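Local coordinates for protein Cry37AA1 (Bacillus thuringiensis, PDB 4RHZ) that binds calcium and, as the C2-fold partner of Cry23Aa1, probably serves as one component of a binary insecticidal toxin, at residues B[11-15]-B[88-92]; B[21-27]-B[78-82]. One frame throughout, in Å; residues are numbered along the deposited sequence.

Asn14 and Asp89 meet in contact 1, which spans the sandwich and carries a calcium ligand, Asp89; contact 2 pairs neighbouring strands within one sheet. Their centres lie about 7 Å apart, and strands 73-81 and 89-100, adjacent in that sheet, join them. Asp89 O probably accepts a hydrogen bond from Glu81 N at 2.7 Å, while Tyr24 OH probably bonds Asp88 OD1 at 2.5 Å, so Asp88 and Asp89 are both tied to contact 2. The Glu81 side chain comes within about 4 Å of that of Asp89 and about 7 Å of the calcium.

Contact 1: residues B[11-15]-B[88-92]; sequences NFYNE and DDILA. With CA (calcium ion), chain D.
The calcium site at one end of this C2-fold beta sandwich is bordered by Asn14 and Asp89, which meet where Asn14, following on from strand 4-13 of one sheet, comes beside the start of strand 89-100 of the other. Asp89 OD1 binds the calcium ion at 2.4 Å, and Asp89 OD2 accepts a hydrogen bond from Asn14 ND2 at 2.7 Å, bent to an N-H...O angle of 148°. The bond uses the anti lone pair of OD2, and the acceptor lies almost in the amide plane, although amide and carboxylate planes stand 79° apart. With CG anti to the backbone N (chi1 -165°), Asn14 extends toward the acid. Asn14 OD1 is hydrogen-bonded to Ser115 OG and accepts a weak hydrogen bond, 3.4 Å long, from water 1, itself a calcium ligand. Asn14 OD1 also stands 3.0 Å from Asp89 OD2, an unbonded acceptor pair. Glu112 and two more waters also bind the metal.

Inward from the site Leu91 carries the packing. It lies crosswise to Asn14, with Leu91 CD1 4.1 Å from Asn14 CG, while Leu91 CG sits 3.5 Å from Tyr13 O. The other methyl, Leu91 CD2, reaches Phe12 CB at 4.2 Å and approaches the edge of that ring near its plane. Leu91 and Ala92 both face Val79, a classic beta bulge.

Asn14 is a second-shell residue, holding the rotation of a first-shell carboxylate through the oxygen that does not bind the metal. Calcium on OD1 and the amide N-H on OD2 would be expected to stabilise the negative charge of Asp89, partly offset by Asn14 OD1.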
ATOM      1  N   ASN B  11      15.852   1.524   6.275  1.00 32.97           N
ATOM      2  CA  ASN B  11      15.988   0.142   5.875  1.00 32.79           C
ATOM      3  C   ASN B  11      16.855  -0.013   4.689  1.00 32.80           C
ATOM      4  O   ASN B  11      16.698   0.739   3.722  1.00 32.64           O
ATOM      5  CB  ASN B  11      14.610  -0.418   5.575  1.00 34.60           C
ATOM      6  CG  ASN B  11      13.924  -0.863   6.828  1.00 36.04           C
ATOM      7  OD1 ASN B  11      14.283  -1.886   7.360  1.00 45.12           O
ATOM      8  ND2 ASN B  11      12.991  -0.077   7.348  1.00 35.98           N
ATOM      9  N   PHE B  12      17.763  -0.999   4.754  1.00 32.08           N
ATOM     10  CA  PHE B  12      18.724  -1.263   3.722  1.00 32.25           C
ATOM     11  C   PHE B  12      18.374  -2.555   2.974  1.00 33.68           C
ATOM     12  O   PHE B  12      18.004  -3.508   3.589  1.00 34.28           O
ATOM     13  CB  PHE B  12      20.096  -1.420   4.348  1.00 31.46           C
ATOM     14  CG  PHE B  12      20.550  -0.221   5.192  1.00 32.58           C
ATOM     15  CD1 PHE B  12      20.220  -0.138   6.554  1.00 28.33           C
ATOM     16  CD2 PHE B  12      21.355   0.798   4.613  1.00 30.44           C
ATOM     17  CE1 PHE B  12      20.666   0.950   7.329  1.00 33.42           C
ATOM     18  CE2 PHE B  12      21.813   1.864   5.360  1.00 30.95           C
ATOM     19  CZ  PHE B  12      21.479   1.963   6.738  1.00 31.77           C
ATOM     20  N   TYR B  13      18.559  -2.603   1.648  1.00 35.02           N
ATOM     21  CA  TYR B  13      18.170  -3.746   0.840  1.00 34.60           C
ATOM     22  C   TYR B  13      19.267  -3.978  -0.150  1.00 36.03           C
ATOM     23  O   TYR B  13      19.774  -2.992  -0.707  1.00 34.69           O
ATOM     24  CB  TYR B  13      16.875  -3.455   0.092  1.00 34.00           C
ATOM     25  CG  TYR B  13      15.726  -3.225   0.985  1.00 32.97           C
ATOM     26  CD1 TYR B  13      14.914  -4.298   1.423  1.00 34.08           C
ATOM     27  CD2 TYR B  13      15.432  -1.949   1.422  1.00 27.53           C
ATOM     28  CE1 TYR B  13      13.786  -4.064   2.320  1.00 30.92           C
ATOM     29  CE2 TYR B  13      14.344  -1.698   2.234  1.00 31.02           C
ATOM     30  CZ  TYR B  13      13.519  -2.763   2.713  1.00 33.52           C
ATOM     31  OH  TYR B  13      12.433  -2.459   3.550  1.00 30.91           O
ATOM     32  N   ASN B  14      19.639  -5.253  -0.367  1.00 37.30           N
ATOM     33  CA  ASN B  14      20.644  -5.666  -1.386  1.00 41.57           C
ATOM     34  C   ASN B  14      20.365  -7.147  -1.632  1.00 45.17           C
ATOM     35  O   ASN B  14      20.645  -7.948  -0.755  1.00 46.78           O
ATOM     36  CB  ASN B  14      22.059  -5.480  -0.843  1.00 39.89           C
ATOM     37  CG  ASN B  14      23.184  -5.514  -1.925  1.00 40.93           C
ATOM     38  OD1 ASN B  14      22.996  -5.393  -3.149  1.00 37.05           O
ATOM     39  ND2 ASN B  14      24.399  -5.627  -1.428  1.00 42.05           N
ATOM     40  N   GLU B  15      19.729  -7.501  -2.756  1.00 48.43           N
ATOM     41  CA  GLU B  15      19.407  -8.902  -3.081  1.00 52.26           C
ATOM     42  C   GLU B  15      20.688  -9.743  -3.165  1.00 55.72           C
ATOM     43  O   GLU B  15      21.592  -9.415  -3.935  1.00 56.14           O
ATOM     44  CB  GLU B  15      18.716  -9.004  -4.417  1.00 50.12           C
ATOM     45  CG  GLU B  15      17.588  -9.996  -4.374  1.00 50.77           C
ATOM     46  CD  GLU B  15      17.039 -10.368  -5.744  1.00 45.60           C
ATOM     47  OE1 GLU B  15      17.703 -11.023  -6.538  1.00 42.41           O
ATOM     48  OE2 GLU B  15      15.880 -10.049  -6.003  1.00 53.78           O
ATOM     49  N   ASP B  88      32.169  -2.170  -5.697  1.00 63.22           N
ATOM     50  CA  ASP B  88      31.173  -2.208  -4.633  1.00 59.09           C
ATOM     51  C   ASP B  88      29.752  -2.149  -5.179  1.00 54.48           C
ATOM     52  O   ASP B  88      29.508  -1.519  -6.204  1.00 53.81           O
ATOM     53  CB  ASP B  88      31.408  -1.057  -3.645  1.00 60.19           C
ATOM     54  CG  ASP B  88      32.833  -1.000  -3.161  1.00 63.29           C
ATOM     55  OD1 ASP B  88      33.085  -1.297  -1.956  1.00 64.73           O
ATOM     56  OD2 ASP B  88      33.694  -0.657  -4.017  1.00 69.27           O
ATOM     57  N   ASP B  89      28.858  -2.873  -4.513  1.00 49.15           N
ATOM     58  CA  ASP B  89      27.432  -2.699  -4.646  1.00 45.53           C
ATOM     59  C   ASP B  89      27.054  -1.263  -4.242  1.00 43.22           C
ATOM     60  O   ASP B  89      27.557  -0.756  -3.218  1.00 41.64           O
ATOM     61  CB  ASP B  89      26.700  -3.678  -3.709  1.00 45.68           C
ATOM     62  CG  ASP B  89      26.560  -5.093  -4.312  1.00 45.86           C
ATOM     63  OD1 ASP B  89      27.118  -5.346  -5.395  1.00 42.19           O
ATOM     64  OD2 ASP B  89      25.869  -5.956  -3.713  1.00 48.86           O
ATOM     65  N   ILE B  90      26.190  -0.609  -5.024  1.00 38.39           N
ATOM     66  CA  ILE B  90      25.698   0.683  -4.600  1.00 35.37           C
ATOM     67  C   ILE B  90      24.251   0.559  -4.235  1.00 34.52           C
ATOM     68  O   ILE B  90      23.476   0.065  -5.052  1.00 35.23           O
ATOM     69  CB  ILE B  90      25.992   1.771  -5.697  1.00 35.50           C
ATOM     70  CG1 ILE B  90      27.526   1.980  -5.790  1.00 36.19           C
ATOM     71  CG2 ILE B  90      25.352   3.054  -5.344  1.00 32.14           C
ATOM     72  CD1 ILE B  90      27.989   1.991  -7.095  1.00 33.54           C
ATOM     73  N   LEU B  91      23.893   0.978  -3.017  1.00 33.12           N
ATOM     74  CA  LEU B  91      22.538   1.026  -2.502  1.00 31.67           C
ATOM     75  C   LEU B  91      21.951   2.453  -2.617  1.00 33.26           C
ATOM     76  O   LEU B  91      20.690   2.598  -2.585  1.00 32.58           O
ATOM     77  CB  LEU B  91      22.495   0.627  -1.015  1.00 32.52           C
ATOM     78  CG  LEU B  91      22.558  -0.869  -0.583  1.00 34.01           C
ATOM     79  CD1 LEU B  91      23.780  -1.517  -1.200  1.00 31.22           C
ATOM     80  CD2 LEU B  91      22.554  -1.119   0.949  1.00 30.75           C
ATOM     81  N   ALA B  92      22.823   3.488  -2.737  1.00 31.71           N
ATOM     82  CA  ALA B  92      22.357   4.890  -2.903  1.00 31.84           C
ATOM     83  C   ALA B  92      23.512   5.760  -3.424  1.00 32.52           C
ATOM     84  O   ALA B  92      24.661   5.551  -3.012  1.00 33.08           O
ATOM     85  CB  ALA B  92      21.804   5.475  -1.610  1.00 29.65           C
TER
HETATM   86 CA    CA D 501      25.331  -5.383  -7.014  1.00 62.20          CA
HETATM   87  O   HOH W   1      23.885  -3.684  -5.972  1.00 49.90           O
HETATM   88  O   HOH W   2      26.409  -4.195  -8.241  1.00 56.33           O
HETATM   89  O   HOH W   3      24.133  -6.544  -4.972  1.00 39.59           O

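Contact 2: residues B[21-27]-B[78-82]; sequences PEPYGYI and DVKEY
The ring of Tyr24 crosses Lys80 obliquely, and it can be followed outward atom by atom. From CB, with CG set between the backbone N and the carbonyl carbon (chi1 67°), the ring folds back over the partner strand. Tyr24 CD2 comes first, 3.3 Å from Lys80 O. Farther out, Tyr24 CE2 and CZ pass over Lys80 CB, which sits 3.9 Å from the ring centroid in a CH-pi contact on one face, offset toward the rim. Tyr24 OH ends 3.5 Å from Lys80 CD, where the extended lysine chain is leading away; the phenol oxygen itself is hydrogen-bonded to Asp88 OD1, outside this pair of segments.

Underneath, the backbones form an antiparallel ladder between neighbouring strands of one sheet of the C2-type sandwich. Tyr24 and Lys80 are a hydrogen-bonded pair, with N-to-O distances of 2.9 Å both from Tyr24 N to Lys80 O and from Lys80 N to Tyr24 O. Gly25 opposite Val79 is the non-hydrogen-bonded pair between; the chain turns a corner at the glycine, and Gly25 CA makes a CA-H...O contact with Asp78 O at 3.2 Å.

Tyr26 and Asp78 make the next hydrogen-bonded pair and repeat the aromatic pattern on the same face as Tyr24 and Lys80: Asp78 CB lies over the Tyr26 ring, 3.9 Å from its centroid. Water 4 spans their polar ends, 2.7 Å from Tyr26 OH, and donates to Asp78 OD2. Val79 packs its two methyls apart, CG1 against Pro23 CB and CG2 3.6 Å from Ile27 CG1, beside Trp41 of strand 38-43.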
ATOM      1  N   PRO B  21      22.314  -6.989   4.637  1.00 56.53           N
ATOM      2  CA  PRO B  21      23.450  -6.358   3.984  1.00 53.85           C
ATOM      3  C   PRO B  21      24.452  -5.736   4.996  1.00 51.67           C
ATOM      4  O   PRO B  21      24.181  -5.696   6.225  1.00 50.06           O
ATOM      5  CB  PRO B  21      22.796  -5.322   3.060  1.00 53.77           C
ATOM      6  CG  PRO B  21      21.359  -5.258   3.432  1.00 54.82           C
ATOM      7  CD  PRO B  21      21.110  -6.150   4.610  1.00 56.30           C
ATOM      8  N   GLU B  22      25.605  -5.299   4.475  1.00 48.72           N
ATOM      9  CA  GLU B  22      26.646  -4.678   5.272  1.00 47.37           C
ATOM     10  C   GLU B  22      26.922  -3.250   4.820  1.00 44.49           C
ATOM     11  O   GLU B  22      27.979  -2.935   4.258  1.00 43.03           O
ATOM     12  CB  GLU B  22      27.897  -5.555   5.268  1.00 47.47           C
ATOM     13  CG  GLU B  22      27.687  -6.704   6.254  1.00 53.65           C
ATOM     14  CD  GLU B  22      27.989  -8.063   5.656  1.00 59.84           C
ATOM     15  OE1 GLU B  22      27.077  -8.934   5.730  1.00 61.35           O
ATOM     16  OE2 GLU B  22      29.120  -8.237   5.119  1.00 58.91           O
ATOM     17  N   PRO B  23      25.942  -2.376   5.044  1.00 42.94           N
ATOM     18  CA  PRO B  23      26.094  -1.072   4.356  1.00 41.64           C
ATOM     19  C   PRO B  23      27.206  -0.231   4.997  1.00 41.06           C
ATOM     20  O   PRO B  23      27.315  -0.232   6.233  1.00 40.77           O
ATOM     21  CB  PRO B  23      24.735  -0.415   4.599  1.00 41.74           C
ATOM     22  CG  PRO B  23      24.225  -1.046   5.864  1.00 42.34           C
ATOM     23  CD  PRO B  23      24.663  -2.491   5.765  1.00 40.79           C
ATOM     24  N   TYR B  24      28.041   0.430   4.197  1.00 38.65           N
ATOM     25  CA  TYR B  24      28.859   1.494   4.736  1.00 38.11           C
ATOM     26  C   TYR B  24      28.641   2.767   3.925  1.00 37.42           C
ATOM     27  O   TYR B  24      28.274   2.704   2.748  1.00 38.69           O
ATOM     28  CB  TYR B  24      30.346   1.152   4.714  1.00 37.87           C
ATOM     29  CG  TYR B  24      30.961   1.030   3.327  1.00 39.37           C
ATOM     30  CD1 TYR B  24      31.614   2.114   2.735  1.00 39.75           C
ATOM     31  CD2 TYR B  24      30.929  -0.189   2.620  1.00 39.00           C
ATOM     32  CE1 TYR B  24      32.207   2.011   1.462  1.00 42.10           C
ATOM     33  CE2 TYR B  24      31.523  -0.309   1.345  1.00 37.16           C
ATOM     34  CZ  TYR B  24      32.141   0.787   0.764  1.00 43.08           C
ATOM     35  OH  TYR B  24      32.725   0.672  -0.509  1.00 46.15           O
ATOM     36  N   GLY B  25      28.891   3.916   4.553  1.00 36.78           N
ATOM     37  CA  GLY B  25      28.904   5.234   3.890  1.00 34.57           C
ATOM     38  C   GLY B  25      28.168   6.184   4.812  1.00 34.29           C
ATOM     39  O   GLY B  25      28.443   6.192   6.014  1.00 35.21           O
ATOM     40  N   TYR B  26      27.182   6.930   4.288  1.00 32.60           N
ATOM     41  CA  TYR B  26      26.414   7.854   5.107  1.00 30.55           C
ATOM     42  C   TYR B  26      25.050   8.073   4.467  1.00 29.76           C
ATOM     43  O   TYR B  26      24.884   7.842   3.278  1.00 28.39           O
ATOM     44  CB  TYR B  26      27.187   9.227   5.266  1.00 30.14           C
ATOM     45  CG  TYR B  26      27.387   9.985   3.953  1.00 31.03           C
ATOM     46  CD1 TYR B  26      26.338  10.764   3.393  1.00 26.97           C
ATOM     47  CD2 TYR B  26      28.587   9.897   3.247  1.00 30.85           C
ATOM     48  CE1 TYR B  26      26.502  11.437   2.179  1.00 29.84           C
ATOM     49  CE2 TYR B  26      28.780  10.625   2.014  1.00 30.19           C
ATOM     50  CZ  TYR B  26      27.712  11.346   1.499  1.00 32.73           C
ATOM     51  OH  TYR B  26      27.827  12.029   0.315  1.00 37.45           O
ATOM     52  N   ILE B  27      24.103   8.568   5.258  1.00 29.40           N
ATOM     53  CA  ILE B  27      22.864   9.137   4.773  1.00 29.02           C
ATOM     54  C   ILE B  27      22.666  10.472   5.526  1.00 30.19           C
ATOM     55  O   ILE B  27      22.914  10.589   6.768  1.00 30.37           O
ATOM     56  CB  ILE B  27      21.640   8.190   5.006  1.00 29.87           C
ATOM     57  CG1 ILE B  27      21.826   6.860   4.217  1.00 29.54           C
ATOM     58  CG2 ILE B  27      20.274   8.865   4.624  1.00 27.78           C
ATOM     59  CD1 ILE B  27      21.030   5.687   4.841  1.00 28.08           C
ATOM     60  N   ASP B  78      25.205   8.140   0.244  1.00 27.26           N
ATOM     61  CA  ASP B  78      26.263   7.451  -0.450  1.00 30.96           C
ATOM     62  C   ASP B  78      26.421   6.143   0.314  1.00 31.55           C
ATOM     63  O   ASP B  78      27.115   6.094   1.336  1.00 32.44           O
ATOM     64  CB  ASP B  78      27.604   8.227  -0.322  1.00 30.02           C
ATOM     65  CG  ASP B  78      28.715   7.623  -1.175  1.00 34.21           C
ATOM     66  OD1 ASP B  78      28.662   6.427  -1.583  1.00 34.09           O
ATOM     67  OD2 ASP B  78      29.606   8.409  -1.558  1.00 38.83           O
ATOM     68  N   VAL B  79      25.773   5.093  -0.157  1.00 33.17           N
ATOM     69  CA  VAL B  79      25.659   3.839   0.612  1.00 33.45           C
ATOM     70  C   VAL B  79      26.101   2.703  -0.275  1.00 36.07           C
ATOM     71  O   VAL B  79      25.587   2.530  -1.368  1.00 36.31           O
ATOM     72  CB  VAL B  79      24.198   3.611   1.104  1.00 33.18           C
ATOM     73  CG1 VAL B  79      24.071   2.324   1.965  1.00 29.29           C
ATOM     74  CG2 VAL B  79      23.698   4.829   1.872  1.00 28.95           C
ATOM     75  N   LYS B  80      27.044   1.938   0.243  1.00 39.96           N
ATOM     76  CA  LYS B  80      27.642   0.825  -0.434  1.00 42.67           C
ATOM     77  C   LYS B  80      27.787  -0.501   0.281  1.00 46.18           C
ATOM     78  O   LYS B  80      27.826  -0.680   1.497  1.00 46.78           O
ATOM     79  CB  LYS B  80      29.024   1.186  -0.951  1.00 42.86           C
ATOM     80  CG  LYS B  80      29.067   2.208  -2.005  1.00 43.93           C
ATOM     81  CD  LYS B  80      30.449   2.531  -2.369  1.00 45.60           C
ATOM     82  CE  LYS B  80      30.526   3.896  -2.895  1.00 49.50           C
ATOM     83  NZ  LYS B  80      31.641   4.063  -3.786  1.00 54.64           N
ATOM     84  N   GLU B  81      27.886  -1.458  -0.590  1.00 50.08           N
ATOM     85  CA  GLU B  81      28.257  -2.786  -0.264  1.00 55.11           C
ATOM     86  C   GLU B  81      29.527  -3.176  -0.955  1.00 58.56           C
ATOM     87  O   GLU B  81      29.829  -2.970  -2.241  1.00 57.70           O
ATOM     88  CB  GLU B  81      27.174  -3.825  -0.221  1.00 54.48           C
ATOM     89  CG  GLU B  81      27.274  -4.597   1.048  1.00 56.70           C
ATOM     90  CD  GLU B  81      26.340  -5.756   1.110  1.00 55.61           C
ATOM     91  OE1 GLU B  81      25.261  -5.632   1.651  1.00 51.39           O
ATOM     92  OE2 GLU B  81      26.696  -6.806   0.616  1.00 63.24           O
ATOM     93  N   TYR B  82      30.197  -3.874  -0.046  1.00 63.77           N
ATOM     94  CA  TYR B  82      31.553  -4.345   0.003  1.00 68.81           C
ATOM     95  C   TYR B  82      31.925  -5.117  -1.184  1.00 70.71           C
ATOM     96  O   TYR B  82      31.213  -5.966  -1.652  1.00 70.96           O
ATOM     97  CB  TYR B  82      31.710  -5.299   1.199  1.00 70.42           C
ATOM     98  CG  TYR B  82      30.532  -6.263   1.459  1.00 74.14           C
ATOM     99  CD1 TYR B  82      29.446  -5.859   2.204  1.00 77.68           C
ATOM    100  CD2 TYR B  82      30.522  -7.561   0.980  1.00 77.70           C
ATOM    101  CE1 TYR B  82      28.380  -6.690   2.453  1.00 79.26           C
ATOM    102  CE2 TYR B  82      29.444  -8.411   1.244  1.00 80.52           C
ATOM    103  CZ  TYR B  82      28.371  -7.954   1.989  1.00 81.28           C
ATOM    104  OH  TYR B  82      27.266  -8.727   2.281  1.00 80.58           O
TER
HETATM  105  O   HOH W   4      29.848  10.993  -1.120  1.00 47.06           O